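Local coordinates for uncharacterized protein BF1531 (Bacteroides fragilis, PDB 3SLR) that is of unknown function but binds magnesium and may hydrolyse ester bonds, this N-terminal part pairing an SGNH-like domain with a HAD-type phosphatase domain, at residues S85-L90 and E195-L200. Sequence-based numbering, arbitrary orientation.
Sequences STHKLL and EIILSL
Lys88 and Glu195 meet in a salt bridge that ties the start of helix 86-94 to the loop leaving helix 188-194, within the FkbH N-terminal domain, a member of the SGNH hydrolase clan built round a parallel five-stranded sheet. Lys88 NZ lies 3.0 Å from Glu195 OE2, approaching on the syn side and 18° out of the carboxylate plane; a weaker second bond runs to Glu195 OE1. Both side chains bend at chi2, which helps bring the charged ends together; beyond the bend Lys88 runs extended. Beside the ion pair Ile197 reaches the helix with its CD1, which touches His87 CB at 3.6 Å. The same methyl lies 3.7 Å from His87 CG, meeting the imidazole obliquely. In Ile197 the CG1 branch stands anti to the backbone N (chi1 -158°), which puts CG1 on the side of the helix, so that CD1 can rest on His87.

Around this first shell, each end of the bridge has a second partner, Tyr58 OH at Glu195 OE1 and Tyr191 OH at Lys88 NZ, and the ring of Tyr191 also meets that of His87. Glu195 itself has positive phi as the chain leaves helix 188-194, the first residue there to abandon helical geometry. On the other side of the contact the helix begins at Ser85, whose OG is also hydrogen-bonded to Asp30 OD1 from the loop that follows strand 22-29. Ser85 is the N-cap of helix 86-94: its OG accepts the amide of Lys88, the residue that carries the salt bridge, with Lys88 N to Ser85 OG 3.1 Å and an N-H...O angle of 153°.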
loop_
_atom_site.group_PDB
_atom_site.type_symbol
_atom_site.label_atom_id
_atom_site.label_comp_id
_atom_site.label_asym_id
_atom_site.label_seq_id
_atom_site.Cartn_x
_atom_site.Cartn_y
_atom_site.Cartn_z
ATOM N N SER A 85 16.764 7.060 -5.753
ATOM C CA SER A 85 15.828 7.349 -6.836
ATOM C C SER A 85 16.266 6.738 -8.155
ATOM O O SER A 85 17.463 6.629 -8.447
ATOM C CB SER A 85 15.658 8.861 -7.011
ATOM O OG SER A 85 16.877 9.447 -7.448
ATOM N N THR A 86 15.295 6.359 -8.973
ATOM C CA THR A 86 15.625 5.917 -10.325
ATOM C C THR A 86 16.343 7.029 -11.075
ATOM O O THR A 86 17.278 6.783 -11.835
ATOM C CB THR A 86 14.367 5.528 -11.108
ATOM O OG1 THR A 86 13.665 4.519 -10.383
ATOM C CG2 THR A 86 14.731 5.002 -12.505
ATOM N N HIS A 87 15.895 8.261 -10.859
ATOM C CA HIS A 87 16.447 9.411 -11.558
ATOM C C HIS A 87 17.957 9.556 -11.377
ATOM O O HIS A 87 18.688 9.829 -12.336
ATOM C CB HIS A 87 15.729 10.693 -11.109
ATOM C CG HIS A 87 15.892 11.833 -12.063
ATOM N ND1 HIS A 87 14.933 12.159 -13.001
ATOM C CD2 HIS A 87 16.923 12.690 -12.263
ATOM C CE1 HIS A 87 15.358 13.183 -13.721
ATOM N NE2 HIS A 87 16.559 13.530 -13.289
ATOM N N LYS A 88 18.422 9.392 -10.147
ATOM C CA LYS A 88 19.842 9.551 -9.848
ATOM C C LYS A 88 20.645 8.338 -10.321
ATOM O O LYS A 88 21.804 8.479 -10.733
ATOM C CB LYS A 88 20.064 9.826 -8.352
ATOM C CG LYS A 88 19.491 11.175 -7.894
ATOM C CD LYS A 88 20.234 12.357 -8.546
ATOM C CE LYS A 88 19.539 13.689 -8.226
ATOM N NZ LYS A 88 20.328 14.865 -8.735
ATOM N N LEU A 89 20.024 7.163 -10.292
ATOM C CA LEU A 89 20.671 5.950 -10.790
ATOM C C LEU A 89 20.833 6.045 -12.312
ATOM O O LEU A 89 21.831 5.590 -12.867
ATOM C CB LEU A 89 19.863 4.697 -10.414
ATOM C CG LEU A 89 20.498 3.342 -10.780
ATOM C CD1 LEU A 89 21.749 3.084 -9.944
ATOM C CD2 LEU A 89 19.502 2.206 -10.611
ATOM N N LEU A 90 19.837 6.636 -12.972
ATOM C CA LEU A 90 19.881 6.885 -14.412
ATOM C C LEU A 90 21.085 7.757 -14.749
ATOM O O LEU A 90 21.817 7.483 -15.704
ATOM C CB LEU A 90 18.594 7.586 -14.859
ATOM C CG LEU A 90 18.362 7.766 -16.359
ATOM C CD1 LEU A 90 18.101 6.429 -16.992
ATOM C CD2 LEU A 90 17.168 8.706 -16.592
ATOM N N GLU A 195 15.571 20.014 -6.287
ATOM C CA GLU A 195 16.059 18.642 -6.116
ATOM C C GLU A 195 15.007 17.730 -5.466
ATOM O O GLU A 195 15.297 16.593 -5.087
ATOM C CB GLU A 195 17.366 18.616 -5.325
ATOM C CG GLU A 195 18.609 18.714 -6.177
ATOM C CD GLU A 195 18.858 17.439 -6.964
ATOM O OE1 GLU A 195 18.846 16.349 -6.354
ATOM O OE2 GLU A 195 19.056 17.522 -8.194
ATOM N N ILE A 196 13.776 18.219 -5.360
ATOM C CA ILE A 196 12.688 17.376 -4.867
ATOM C C ILE A 196 12.126 16.553 -6.026
ATOM O O ILE A 196 11.714 17.113 -7.037
ATOM C CB ILE A 196 11.566 18.211 -4.229
ATOM C CG1 ILE A 196 12.118 19.041 -3.067
ATOM C CG2 ILE A 196 10.422 17.307 -3.748
ATOM C CD1 ILE A 196 11.080 19.930 -2.405
ATOM N N ILE A 197 12.113 15.230 -5.866
ATOM C CA ILE A 197 11.824 14.320 -6.975
ATOM C C ILE A 197 10.380 13.845 -6.987
ATOM O O ILE A 197 9.905 13.318 -7.991
ATOM C CB ILE A 197 12.783 13.092 -6.969
ATOM C CG1 ILE A 197 12.864 12.461 -8.367
ATOM C CG2 ILE A 197 12.380 12.076 -5.917
ATOM C CD1 ILE A 197 13.896 13.131 -9.243
ATOM N N LEU A 198 9.677 14.029 -5.874
ATOM C CA LEU A 198 8.262 13.664 -5.812
ATOM C C LEU A 198 7.381 14.906 -5.887
ATOM O O LEU A 198 7.683 15.925 -5.274
ATOM C CB LEU A 198 7.955 12.906 -4.515
ATOM C CG LEU A 198 8.608 11.528 -4.361
ATOM C CD1 LEU A 198 8.470 11.022 -2.923
ATOM C CD2 LEU A 198 8.003 10.541 -5.338
ATOM N N SER A 199 6.284 14.818 -6.632
ATOM C CA SER A 199 5.353 15.939 -6.731
ATOM C C SER A 199 4.590 16.135 -5.419
ATOM O O SER A 199 4.518 15.237 -4.578
ATOM C CB SER A 199 4.367 15.721 -7.878
ATOM O OG SER A 199 3.494 14.650 -7.557
ATOM N N LEU A 200 4.004 17.315 -5.258
ATOM C CA LEU A 200 3.272 17.651 -4.043
ATOM C C LEU A 200 2.164 16.648 -3.767
ATOM O O LEU A 200 1.900 16.296 -2.609
ATOM C CB LEU A 200 2.685 19.062 -4.147
ATOM C CG LEU A 200 1.873 19.558 -2.947
ATOM C CD1 LEU A 200 2.688 19.470 -1.671
ATOM C CD2 LEU A 200 1.395 20.990 -3.178
#